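Local coordinates for protein 1,3,6,8-tetrahydroxynaphthalene synthase (Streptomyces coelicolor, PDB 1U0M) that catalyses the condensation of five malonyl-CoA units into a pentaketide and its cyclisation to 1,3,6,8-tetrahydroxynaphthalene, a precursor of melanin and of metabolites containing a naphthoquinone ring, at residues Gln93-Asp98 and Ala202-Gly207; Leu101-Ile106 and Met130-Thr135; Ile106-Tyr111 and Thr135-Pro140. All blocks are in the same frame, centred on the assembly; numbering follows the deposited sequence.

In the fold
Contact 1 closes the longest loop: it brings the last turns of helix 73-99 back against strand 198-206, with 103 residues between its two segments. Contacts 2 and 3 are nested inside that loop. Following helix 73-99, the loop 101-106 leads into strand 108-112; helix 122-129 comes next, then the loop 130-135 and strand 137-141. Contact 2 pairs the two loops and contact 3 the two strands, so their segments alternate along the chain and the contacts cross, sharing I106 and T135. Contacts 2 and 3 hold the beta-alpha-beta unit together, while contact 1 sets helix 73-99 on strand 198-206 of the same mixed sheet. I106 also touches L96 and V204 of contact 1.

Contact 1. Residues Gln93-Asp98 and Ala202-Gly207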
ATOM      1  N   GLN A  93      17.517  -9.795  -8.713  1.00 55.30           N
ATOM      2  CA  GLN A  93      18.196 -10.863  -9.437  1.00 57.71           C
ATOM      3  C   GLN A  93      18.736 -11.931  -8.486  1.00 58.71           C
ATOM      4  O   GLN A  93      18.259 -13.068  -8.464  1.00 58.83           O
ATOM      5  CB  GLN A  93      19.357 -10.290 -10.242  1.00 57.79           C
ATOM      6  CG  GLN A  93      20.019 -11.316 -11.113  1.00 59.30           C
ATOM      7  CD  GLN A  93      19.091 -11.804 -12.206  1.00 61.41           C
ATOM      8  OE1 GLN A  93      18.813 -11.081 -13.169  1.00 61.26           O
ATOM      9  NE2 GLN A  93      18.591 -13.030 -12.059  1.00 61.65           N
ATOM     10  N   ARG A  94      19.741 -11.548  -7.707  1.00 58.46           N
ATOM     11  CA  ARG A  94      20.372 -12.443  -6.751  1.00 57.81           C
ATOM     12  C   ARG A  94      19.371 -13.174  -5.874  1.00 58.06           C
ATOM     13  O   ARG A  94      19.690 -14.215  -5.306  1.00 57.93           O
ATOM     14  CB  ARG A  94      21.341 -11.652  -5.876  1.00 58.17           C
ATOM     15  CG  ARG A  94      22.586 -11.199  -6.616  1.00 58.24           C
ATOM     16  CD  ARG A  94      23.010  -9.831  -6.162  1.00 58.19           C
ATOM     17  NE  ARG A  94      22.909  -9.703  -4.715  1.00 55.86           N
ATOM     18  CZ  ARG A  94      23.097  -8.566  -4.062  1.00 53.96           C
ATOM     19  NH1 ARG A  94      23.399  -7.464  -4.737  1.00 54.65           N
ATOM     20  NH2 ARG A  94      22.975  -8.533  -2.745  1.00 52.07           N
ATOM     21  N   ALA A  95      18.166 -12.624  -5.756  1.00 57.46           N
ATOM     22  CA  ALA A  95      17.125 -13.246  -4.945  1.00 57.91           C
ATOM     23  C   ALA A  95      16.418 -14.337  -5.741  1.00 58.12           C
ATOM     24  O   ALA A  95      15.863 -15.270  -5.167  1.00 57.88           O
ATOM     25  CB  ALA A  95      16.118 -12.198  -4.483  1.00 57.36           C
ATOM     26  N   LEU A  96      16.420 -14.200  -7.064  1.00 58.93           N
ATOM     27  CA  LEU A  96      15.798 -15.187  -7.937  1.00 60.38           C
ATOM     28  C   LEU A  96      16.779 -16.346  -8.063  1.00 62.25           C
ATOM     29  O   LEU A  96      16.414 -17.516  -7.914  1.00 62.03           O
ATOM     30  CB  LEU A  96      15.527 -14.587  -9.317  1.00 57.98           C
ATOM     31  CG  LEU A  96      14.445 -13.508  -9.375  1.00 57.79           C
ATOM     32  CD1 LEU A  96      14.357 -12.923 -10.772  1.00 55.97           C
ATOM     33  CD2 LEU A  96      13.116 -14.110  -8.964  1.00 56.81           C
ATOM     34  N   ASP A  97      18.034 -15.998  -8.326  1.00 63.31           N
ATOM     35  CA  ASP A  97      19.092 -16.982  -8.466  1.00 63.75           C
ATOM     36  C   ASP A  97      19.130 -17.913  -7.255  1.00 65.65           C
ATOM     37  O   ASP A  97      19.282 -19.124  -7.403  1.00 67.76           O
ATOM     38  CB  ASP A  97      20.437 -16.273  -8.644  1.00 60.97           C
ATOM     39  CG  ASP A  97      20.494 -15.438  -9.917  1.00 59.14           C
ATOM     40  OD1 ASP A  97      19.546 -15.522 -10.726  1.00 58.60           O
ATOM     41  OD2 ASP A  97      21.486 -14.705 -10.116  1.00 56.44           O
ATOM     42  N   ASP A  98      18.977 -17.353  -6.060  1.00 66.79           N
ATOM     43  CA  ASP A  98      18.990 -18.152  -4.835  1.00 67.87           C
ATOM     44  C   ASP A  98      17.778 -19.072  -4.708  1.00 69.16           C
ATOM     45  O   ASP A  98      17.914 -20.250  -4.373  1.00 70.04           O
ATOM     46  CB  ASP A  98      19.060 -17.245  -3.607  1.00 67.28           C
ATOM     47  CG  ASP A  98      20.453 -16.718  -3.352  1.00 65.89           C
ATOM     48  OD1 ASP A  98      21.078 -16.210  -4.306  1.00 66.77           O
ATOM     49  OD2 ASP A  98      20.918 -16.807  -2.194  1.00 64.89           O
ATOM     50  N   ALA A 202      15.415  -8.105  -1.075  1.00 47.21           N
ATOM     51  CA  ALA A 202      14.536  -8.833  -1.991  1.00 48.51           C
ATOM     52  C   ALA A 202      14.641 -10.315  -1.667  1.00 50.03           C
ATOM     53  O   ALA A 202      15.736 -10.876  -1.631  1.00 51.21           O
ATOM     54  CB  ALA A 202      14.957  -8.583  -3.437  1.00 46.69           C
ATOM     55  N   ALA A 203      13.500 -10.947  -1.424  1.00 50.77           N
ATOM     56  CA  ALA A 203      13.484 -12.361  -1.090  1.00 52.31           C
ATOM     57  C   ALA A 203      12.318 -13.050  -1.763  1.00 53.60           C
ATOM     58  O   ALA A 203      11.235 -12.484  -1.890  1.00 53.72           O
ATOM     59  CB  ALA A 203      13.392 -12.539   0.413  1.00 53.27           C
ATOM     60  N   VAL A 204      12.544 -14.281  -2.196  1.00 55.96           N
ATOM     61  CA  VAL A 204      11.496 -15.028  -2.854  1.00 57.70           C
ATOM     62  C   VAL A 204      10.884 -16.008  -1.876  1.00 60.82           C
ATOM     63  O   VAL A 204      11.551 -16.486  -0.959  1.00 62.05           O
ATOM     64  CB  VAL A 204      12.042 -15.801  -4.053  1.00 56.17           C
ATOM     65  CG1 VAL A 204      10.890 -16.404  -4.842  1.00 55.90           C
ATOM     66  CG2 VAL A 204      12.874 -14.877  -4.922  1.00 55.27           C
ATOM     67  N   VAL A 205       9.599 -16.281  -2.054  1.00 63.05           N
ATOM     68  CA  VAL A 205       8.910 -17.232  -1.203  1.00 66.04           C
ATOM     69  C   VAL A 205       8.197 -18.219  -2.109  1.00 67.73           C
ATOM     70  O   VAL A 205       7.042 -18.019  -2.487  1.00 66.99           O
ATOM     71  CB  VAL A 205       7.891 -16.547  -0.279  1.00 66.67           C
ATOM     72  CG1 VAL A 205       8.620 -15.751   0.791  1.00 67.05           C
ATOM     73  CG2 VAL A 205       6.986 -15.645  -1.089  1.00 67.84           C
ATOM     74  N   ARG A 206       8.910 -19.279  -2.474  1.00 70.22           N
ATOM     75  CA  ARG A 206       8.357 -20.308  -3.337  1.00 71.90           C
ATOM     76  C   ARG A 206       7.591 -21.306  -2.482  1.00 72.33           C
ATOM     77  O   ARG A 206       8.120 -21.840  -1.509  1.00 71.81           O
ATOM     78  CB  ARG A 206       9.481 -21.005  -4.109  1.00 72.78           C
ATOM     79  CG  ARG A 206      10.467 -21.759  -3.233  1.00 75.94           C
ATOM     80  CD  ARG A 206      11.761 -22.083  -3.976  1.00 78.11           C
ATOM     81  NE  ARG A 206      12.060 -23.515  -3.995  1.00 80.34           N
ATOM     82  CZ  ARG A 206      13.281 -24.027  -4.145  1.00 82.01           C
ATOM     83  NH1 ARG A 206      14.332 -23.229  -4.288  1.00 82.02           N
ATOM     84  NH2 ARG A 206      13.454 -25.342  -4.146  1.00 83.29           N
ATOM     85  N   GLY A 207       6.329 -21.524  -2.834  1.00 73.92           N
ATOM     86  CA  GLY A 207       5.506 -22.464  -2.097  1.00 75.96           C
ATOM     87  C   GLY A 207       5.776 -23.857  -2.619  1.00 77.49           C
ATOM     88  O   GLY A 207       5.578 -24.848  -1.919  1.00 78.02           O
TER
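A95 turns its CB directly at the strand and meets A202 and V204, which point back toward the helix. The methyl group sits 3.9 Å from A202 CB, and A95 CB comes still closer, 3.2 Å, to A202 O, so it lies against the strand backbone as much as against a side chain. V204 is met along one branch: its CG1 stands anti to the backbone N (chi1 -172°), which places CG2 on the helix side, 3.0 Å from A95 O. That is a tight approach for a methyl carbon and a carbonyl oxygen. L96 starts away from the strand, but its end bends back and crosses V204 at about a right angle, CD2 of L96 lying 4.1 Å from CG2 of V204. With A95 and A202 facing each other, the axes of the short segments come within 7.1 Å at 31°, consistent with close helix-on-sheet packing in the layered thiolase fold. Strand 198-206 runs between strands 11-18 and 167-175 and is hydrogen-bonded to both; R94 NH2 bonds to V17 O on the first of these, while V204 also packs on L169 of the second and on A99 at the end of helix 73-99.

Contact 2. Residues Leu101-Ile106 and Met130-Thr135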
ATOM      1  N   LEU A 101      14.663 -19.331  -9.679  1.00 70.45           N
ATOM      2  CA  LEU A 101      13.496 -18.977 -10.474  1.00 68.44           C
ATOM      3  C   LEU A 101      13.936 -17.890 -11.424  1.00 68.03           C
ATOM      4  O   LEU A 101      14.988 -17.278 -11.246  1.00 67.69           O
ATOM      5  CB  LEU A 101      12.364 -18.395  -9.624  1.00 69.13           C
ATOM      6  CG  LEU A 101      11.571 -19.213  -8.614  1.00 69.20           C
ATOM      7  CD1 LEU A 101      11.100 -20.485  -9.276  1.00 70.92           C
ATOM      8  CD2 LEU A 101      12.421 -19.499  -7.402  1.00 69.30           C
ATOM      9  N   LEU A 102      13.115 -17.652 -12.432  1.00 67.57           N
ATOM     10  CA  LEU A 102      13.371 -16.602 -13.398  1.00 67.50           C
ATOM     11  C   LEU A 102      12.302 -15.553 -13.096  1.00 66.81           C
ATOM     12  O   LEU A 102      11.354 -15.821 -12.348  1.00 65.81           O
ATOM     13  CB  LEU A 102      13.206 -17.142 -14.818  1.00 68.98           C
ATOM     14  CG  LEU A 102      12.062 -18.152 -14.932  1.00 69.42           C
ATOM     15  CD1 LEU A 102      11.243 -17.891 -16.178  1.00 69.86           C
ATOM     16  CD2 LEU A 102      12.634 -19.563 -14.928  1.00 70.32           C
ATOM     17  N   ALA A 103      12.458 -14.362 -13.659  1.00 65.52           N
ATOM     18  CA  ALA A 103      11.489 -13.302 -13.436  1.00 64.86           C
ATOM     19  C   ALA A 103      10.079 -13.851 -13.620  1.00 65.01           C
ATOM     20  O   ALA A 103       9.153 -13.502 -12.883  1.00 65.24           O
ATOM     21  CB  ALA A 103      11.737 -12.170 -14.425  1.00 64.51           C
ATOM     22  N   THR A 104       9.945 -14.750 -14.588  1.00 64.62           N
ATOM     23  CA  THR A 104       8.660 -15.332 -14.936  1.00 64.34           C
ATOM     24  C   THR A 104       8.052 -16.398 -14.029  1.00 64.34           C
ATOM     25  O   THR A 104       6.996 -16.937 -14.341  1.00 63.20           O
ATOM     26  CB  THR A 104       8.707 -15.894 -16.360  1.00 64.33           C
ATOM     27  OG1 THR A 104       9.486 -15.021 -17.187  1.00 65.63           O
ATOM     28  CG2 THR A 104       7.301 -15.991 -16.931  1.00 64.53           C
ATOM     29  N   ASP A 105       8.686 -16.717 -12.913  1.00 64.33           N
ATOM     30  CA  ASP A 105       8.096 -17.727 -12.047  1.00 65.47           C
ATOM     31  C   ASP A 105       7.377 -17.106 -10.859  1.00 65.86           C
ATOM     32  O   ASP A 105       6.834 -17.811 -10.004  1.00 66.91           O
ATOM     33  CB  ASP A 105       9.168 -18.710 -11.572  1.00 67.23           C
ATOM     34  CG  ASP A 105       9.382 -19.849 -12.554  1.00 67.98           C
ATOM     35  OD1 ASP A 105       8.791 -20.931 -12.343  1.00 68.21           O
ATOM     36  OD2 ASP A 105      10.123 -19.657 -13.541  1.00 66.72           O
ATOM     37  N   ILE A 106       7.363 -15.777 -10.824  1.00 65.09           N
ATOM     38  CA  ILE A 106       6.724 -15.034  -9.745  1.00 62.60           C
ATOM     39  C   ILE A 106       5.316 -14.611 -10.153  1.00 60.45           C
ATOM     40  O   ILE A 106       5.120 -14.009 -11.208  1.00 59.59           O
ATOM     41  CB  ILE A 106       7.549 -13.773  -9.391  1.00 63.31           C
ATOM     42  CG1 ILE A 106       9.011 -14.161  -9.132  1.00 62.47           C
ATOM     43  CG2 ILE A 106       6.942 -13.072  -8.174  1.00 63.34           C
ATOM     44  CD1 ILE A 106       9.216 -15.076  -7.937  1.00 60.96           C
ATOM     45  N   MET A 130      12.377  -5.782 -15.873  1.00 59.44           N
ATOM     46  CA  MET A 130      12.877  -7.080 -15.443  1.00 59.21           C
ATOM     47  C   MET A 130      12.296  -8.217 -16.271  1.00 59.02           C
ATOM     48  O   MET A 130      12.622  -9.384 -16.057  1.00 58.33           O
ATOM     49  CB  MET A 130      12.549  -7.307 -13.973  1.00 60.03           C
ATOM     50  CG  MET A 130      13.714  -7.789 -13.153  1.00 61.43           C
ATOM     51  SD  MET A 130      14.180  -6.537 -11.990  1.00 63.00           S
ATOM     52  CE  MET A 130      15.305  -5.616 -12.948  1.00 62.38           C
ATOM     53  N   GLY A 131      11.423  -7.873 -17.208  1.00 59.28           N
ATOM     54  CA  GLY A 131      10.821  -8.890 -18.041  1.00 58.20           C
ATOM     55  C   GLY A 131       9.910  -9.825 -17.274  1.00 59.05           C
ATOM     56  O   GLY A 131       9.771 -10.987 -17.634  1.00 59.29           O
ATOM     57  N   PHE A 132       9.287  -9.331 -16.211  1.00 59.43           N
ATOM     58  CA  PHE A 132       8.377 -10.160 -15.432  1.00 58.48           C
ATOM     59  C   PHE A 132       7.129 -10.523 -16.238  1.00 60.26           C
ATOM     60  O   PHE A 132       6.899 -10.009 -17.336  1.00 57.66           O
ATOM     61  CB  PHE A 132       7.953  -9.428 -14.158  1.00 55.52           C
ATOM     62  CG  PHE A 132       8.898  -9.607 -13.010  1.00 53.38           C
ATOM     63  CD1 PHE A 132       8.766 -10.686 -12.141  1.00 51.76           C
ATOM     64  CD2 PHE A 132       9.923  -8.696 -12.793  1.00 52.39           C
ATOM     65  CE1 PHE A 132       9.639 -10.855 -11.076  1.00 50.19           C
ATOM     66  CE2 PHE A 132      10.802  -8.855 -11.732  1.00 50.39           C
ATOM     67  CZ  PHE A 132      10.659  -9.938 -10.872  1.00 52.17           C
ATOM     68  N   ASP A 133       6.327 -11.413 -15.668  1.00 62.79           N
ATOM     69  CA  ASP A 133       5.082 -11.862 -16.278  1.00 65.90           C
ATOM     70  C   ASP A 133       4.167 -10.647 -16.441  1.00 65.33           C
ATOM     71  O   ASP A 133       3.909  -9.928 -15.471  1.00 66.04           O
ATOM     72  CB  ASP A 133       4.386 -12.879 -15.362  1.00 70.79           C
ATOM     73  CG  ASP A 133       5.362 -13.646 -14.463  1.00 75.28           C
ATOM     74  OD1 ASP A 133       6.270 -13.016 -13.868  1.00 75.41           O
ATOM     75  OD2 ASP A 133       5.200 -14.883 -14.338  1.00 78.35           O
ATOM     76  N   SER A 134       3.665 -10.424 -17.651  1.00 63.33           N
ATOM     77  CA  SER A 134       2.774  -9.293 -17.904  1.00 60.87           C
ATOM     78  C   SER A 134       1.474  -9.454 -17.101  1.00 58.43           C
ATOM     79  O   SER A 134       0.570  -8.624 -17.189  1.00 58.10           O
ATOM     80  CB  SER A 134       2.466  -9.205 -19.401  1.00 60.46           C
ATOM     81  OG  SER A 134       2.040  -7.908 -19.765  1.00 62.31           O
ATOM     82  N   THR A 135       1.413 -10.518 -16.301  1.00 56.27           N
ATOM     83  CA  THR A 135       0.250 -10.838 -15.479  1.00 54.42           C
ATOM     84  C   THR A 135       0.550 -10.800 -13.988  1.00 53.70           C
ATOM     85  O   THR A 135      -0.341 -11.025 -13.170  1.00 54.15           O
ATOM     86  CB  THR A 135      -0.292 -12.252 -15.810  1.00 55.25           C
ATOM     87  OG1 THR A 135       0.760 -13.219 -15.672  1.00 57.03           O
ATOM     88  CG2 THR A 135      -0.813 -12.296 -17.222  1.00 54.10           C
TER
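A103 and F132 join the two loops that lead into the parallel strands of a beta-alpha-beta unit, strand 108-112, helix 122-129 and strand 137-141, in the N-terminal part of this thiolase-fold enzyme. The clearest interaction is CH-pi: A103 CB stands over the centre of the F132 ring, 4.0 Å from its centroid and only 8° off the ring normal. At the ring's edge the packing is apolar, with I106 CB near the ring plane and I106 CG1 3.9 Å from F132 CE1. F132 has its CG beside the backbone N (chi1 -86°), and this brings the ring back from its initial direction, so that one face lies under A103 CB and an edge meets I106; L169 and I92 also touch it.

Backbone geometry shapes both partners. Residues 103-105 form a short 3-10 turn, with D105 N bonded to L102 O, while G131 takes a positive phi (66°) as the chain leaves helix 122-129. Just before it, M130 O approaches A103 CB to 3.3 Å. On the other flank, S134 makes backbone hydrogen bonds to the second subunit.

The polar part centres on the D133 carboxylate, which faces carbonyl oxygens. D133 OD1 lies 3.1 Å from A103 O and equally near I106 O, neither pair a hydrogen bond, while D133 OD2 is 2.7 Å from T104 O, a separation that would suit a protonated acid.

Contact 3. Residues Ile106-Tyr111 and Thr135-Pro140; sequences IDVIIY and TTRQIP
R137 opens the pairing of the two strands: its N donates to D107 O over 3.0 Å, with an almost straight N-H...O angle of 175°, although it meets the carbonyl from a position tilted out of its plane. The donor role then changes sides. I109 N gives a 2.7 Å bond to R137 O, and I109 O accepts from I139 N at 2.8 Å, a bond bent to 135° at the hydrogen. Y111 N to I139 O, at 3.2 Å, is weak. P140 CA adds a CA-H...O contact to Y111 O at 3.3 Å, and the ladder goes on with a backbone bond between Y111 and I141. This ladder is the parallel pairing of a beta-alpha-beta crossover, strand 108-112 to strand 137-141 by way of helix 122-129, and strand 137-141 is the outermost strand of the sheet at this end within the chain. Helix 148-162 covers the face of V108, I110 and R137; helix 122-129 covers that of I109, Q138 and Y111. On the first face V108 CG2, anti to its own N, touches I139 CD1 at 3.6 Å.

The polar side chains find their main partners elsewhere. D107 OD1 accepts from N167 N, T136 OG1 bonds to D133 O, and Q138 OE1 to T123 OG1. A nearly eclipsed chi1 (-16°) lays R137 CG 3.0 Å from D107 O and against V108 CB; the bend at chi2 then carries the chain on to its guanidinium, which makes a cation-pi contact with Y163 and a long, weak ion pair with D158 of the second subunit. A serine here would probably leave the Y163 ring without its cation and D158 without its distant partner, and lose the CG packing against V108 CB. Close to the strands' start, I109 CG1 packs on T136 CG2.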
ATOM      1  N   ILE A 106       7.363 -15.777 -10.824  1.00 65.09           N
ATOM      2  CA  ILE A 106       6.724 -15.034  -9.745  1.00 62.60           C
ATOM      3  C   ILE A 106       5.316 -14.611 -10.153  1.00 60.45           C
ATOM      4  O   ILE A 106       5.120 -14.009 -11.208  1.00 59.59           O
ATOM      5  CB  ILE A 106       7.549 -13.773  -9.391  1.00 63.31           C
ATOM      6  CG1 ILE A 106       9.011 -14.161  -9.132  1.00 62.47           C
ATOM      7  CG2 ILE A 106       6.942 -13.072  -8.174  1.00 63.34           C
ATOM      8  CD1 ILE A 106       9.216 -15.076  -7.937  1.00 60.96           C
ATOM      9  N   ASP A 107       4.338 -14.926  -9.313  1.00 59.14           N
ATOM     10  CA  ASP A 107       2.953 -14.577  -9.607  1.00 58.95           C
ATOM     11  C   ASP A 107       2.550 -13.249  -8.977  1.00 57.81           C
ATOM     12  O   ASP A 107       1.607 -12.607  -9.428  1.00 57.36           O
ATOM     13  CB  ASP A 107       2.000 -15.669  -9.105  1.00 59.63           C
ATOM     14  CG  ASP A 107       2.320 -17.042  -9.676  1.00 61.10           C
ATOM     15  OD1 ASP A 107       3.188 -17.739  -9.105  1.00 60.77           O
ATOM     16  OD2 ASP A 107       1.704 -17.427 -10.698  1.00 62.08           O
ATOM     17  N   VAL A 108       3.262 -12.839  -7.934  1.00 56.71           N
ATOM     18  CA  VAL A 108       2.934 -11.600  -7.250  1.00 55.15           C
ATOM     19  C   VAL A 108       4.157 -10.887  -6.692  1.00 54.86           C
ATOM     20  O   VAL A 108       5.010 -11.507  -6.054  1.00 55.74           O
ATOM     21  CB  VAL A 108       1.966 -11.871  -6.077  1.00 56.14           C
ATOM     22  CG1 VAL A 108       2.606 -12.842  -5.104  1.00 55.13           C
ATOM     23  CG2 VAL A 108       1.618 -10.573  -5.360  1.00 55.31           C
ATOM     24  N   ILE A 109       4.247  -9.586  -6.952  1.00 53.15           N
ATOM     25  CA  ILE A 109       5.341  -8.781  -6.425  1.00 50.38           C
ATOM     26  C   ILE A 109       4.792  -8.007  -5.232  1.00 49.39           C
ATOM     27  O   ILE A 109       3.673  -7.496  -5.270  1.00 48.03           O
ATOM     28  CB  ILE A 109       5.877  -7.764  -7.443  1.00 49.37           C
ATOM     29  CG1 ILE A 109       6.536  -8.489  -8.616  1.00 48.93           C
ATOM     30  CG2 ILE A 109       6.877  -6.844  -6.759  1.00 48.96           C
ATOM     31  CD1 ILE A 109       7.254  -7.571  -9.589  1.00 46.61           C
ATOM     32  N   ILE A 110       5.581  -7.939  -4.170  1.00 48.57           N
ATOM     33  CA  ILE A 110       5.182  -7.231  -2.971  1.00 46.91           C
ATOM     34  C   ILE A 110       6.268  -6.206  -2.688  1.00 45.46           C
ATOM     35  O   ILE A 110       7.319  -6.528  -2.132  1.00 44.42           O
ATOM     36  CB  ILE A 110       5.037  -8.206  -1.801  1.00 47.43           C
ATOM     37  CG1 ILE A 110       4.164  -9.387  -2.240  1.00 48.94           C
ATOM     38  CG2 ILE A 110       4.386  -7.509  -0.621  1.00 48.73           C
ATOM     39  CD1 ILE A 110       4.023 -10.483  -1.196  1.00 51.65           C
ATOM     40  N   TYR A 111       6.003  -4.966  -3.086  1.00 43.77           N
ATOM     41  CA  TYR A 111       6.962  -3.881  -2.922  1.00 41.50           C
ATOM     42  C   TYR A 111       6.660  -3.004  -1.712  1.00 40.53           C
ATOM     43  O   TYR A 111       5.619  -2.344  -1.667  1.00 41.01           O
ATOM     44  CB  TYR A 111       6.966  -3.025  -4.190  1.00 42.10           C
ATOM     45  CG  TYR A 111       8.098  -2.011  -4.271  1.00 44.26           C
ATOM     46  CD1 TYR A 111       9.311  -2.336  -4.882  1.00 43.31           C
ATOM     47  CD2 TYR A 111       7.949  -0.726  -3.745  1.00 42.72           C
ATOM     48  CE1 TYR A 111      10.341  -1.405  -4.972  1.00 44.84           C
ATOM     49  CE2 TYR A 111       8.971   0.206  -3.831  1.00 44.24           C
ATOM     50  CZ  TYR A 111      10.162  -0.136  -4.447  1.00 45.45           C
ATOM     51  OH  TYR A 111      11.161   0.802  -4.554  1.00 48.36           O
ATOM     52  N   THR A 135       1.413 -10.518 -16.301  1.00 56.27           N
ATOM     53  CA  THR A 135       0.250 -10.838 -15.479  1.00 54.42           C
ATOM     54  C   THR A 135       0.550 -10.800 -13.988  1.00 53.70           C
ATOM     55  O   THR A 135      -0.341 -11.025 -13.170  1.00 54.15           O
ATOM     56  CB  THR A 135      -0.292 -12.252 -15.810  1.00 55.25           C
ATOM     57  OG1 THR A 135       0.760 -13.219 -15.672  1.00 57.03           O
ATOM     58  CG2 THR A 135      -0.813 -12.296 -17.222  1.00 54.10           C
ATOM     59  N   THR A 136       1.803 -10.524 -13.637  1.00 53.71           N
ATOM     60  CA  THR A 136       2.222 -10.470 -12.235  1.00 52.42           C
ATOM     61  C   THR A 136       1.389  -9.463 -11.458  1.00 50.18           C
ATOM     62  O   THR A 136       1.197  -8.339 -11.903  1.00 49.27           O
ATOM     63  CB  THR A 136       3.698 -10.052 -12.098  1.00 53.26           C
ATOM     64  OG1 THR A 136       4.466 -10.652 -13.144  1.00 54.90           O
ATOM     65  CG2 THR A 136       4.249 -10.498 -10.751  1.00 53.39           C
ATOM     66  N   ARG A 137       0.896  -9.873 -10.297  1.00 50.14           N
ATOM     67  CA  ARG A 137       0.089  -8.985  -9.480  1.00 50.84           C
ATOM     68  C   ARG A 137       1.021  -8.082  -8.699  1.00 49.52           C
ATOM     69  O   ARG A 137       2.065  -8.522  -8.220  1.00 49.37           O
ATOM     70  CB  ARG A 137      -0.777  -9.767  -8.493  1.00 53.03           C
ATOM     71  CG  ARG A 137      -0.936 -11.241  -8.782  1.00 55.73           C
ATOM     72  CD  ARG A 137      -1.637 -11.526 -10.089  1.00 57.64           C
ATOM     73  NE  ARG A 137      -1.752 -12.970 -10.282  1.00 61.99           N
ATOM     74  CZ  ARG A 137      -2.425 -13.774  -9.462  1.00 62.44           C
ATOM     75  NH1 ARG A 137      -3.046 -13.271  -8.402  1.00 63.32           N
ATOM     76  NH2 ARG A 137      -2.465 -15.081  -9.689  1.00 62.14           N
ATOM     77  N   GLN A 138       0.642  -6.816  -8.576  1.00 48.41           N
ATOM     78  CA  GLN A 138       1.441  -5.848  -7.836  1.00 45.68           C
ATOM     79  C   GLN A 138       0.773  -5.584  -6.486  1.00 45.01           C
ATOM     80  O   GLN A 138      -0.439  -5.391  -6.410  1.00 43.29           O
ATOM     81  CB  GLN A 138       1.535  -4.542  -8.628  1.00 47.07           C
ATOM     82  CG  GLN A 138       1.983  -4.729 -10.061  1.00 44.95           C
ATOM     83  CD  GLN A 138       1.451  -3.650 -10.969  1.00 45.09           C
ATOM     84  OE1 GLN A 138       1.965  -2.534 -11.000  1.00 46.03           O
ATOM     85  NE2 GLN A 138       0.395  -3.974 -11.708  1.00 44.04           N
ATOM     86  N   ILE A 139       1.558  -5.607  -5.417  1.00 43.64           N
ATOM     87  CA  ILE A 139       1.019  -5.325  -4.095  1.00 42.58           C
ATOM     88  C   ILE A 139       1.948  -4.346  -3.394  1.00 41.70           C
ATOM     89  O   ILE A 139       2.819  -4.738  -2.615  1.00 40.51           O
ATOM     90  CB  ILE A 139       0.870  -6.594  -3.238  1.00 41.64           C
ATOM     91  CG1 ILE A 139      -0.112  -7.554  -3.909  1.00 43.72           C
ATOM     92  CG2 ILE A 139       0.323  -6.232  -1.862  1.00 41.97           C
ATOM     93  CD1 ILE A 139      -0.472  -8.753  -3.064  1.00 36.68           C
ATOM     94  N   PRO A 140       1.789  -3.048  -3.698  1.00 40.69           N
ATOM     95  CA  PRO A 140       2.615  -2.007  -3.089  1.00 39.38           C
ATOM     96  C   PRO A 140       2.041  -1.526  -1.762  1.00 37.66           C
ATOM     97  O   PRO A 140       0.877  -1.160  -1.677  1.00 40.13           O
ATOM     98  CB  PRO A 140       2.615  -0.919  -4.154  1.00 38.88           C
ATOM     99  CG  PRO A 140       1.238  -1.026  -4.714  1.00 38.13           C
ATOM    100  CD  PRO A 140       1.028  -2.510  -4.845  1.00 39.53           C
TER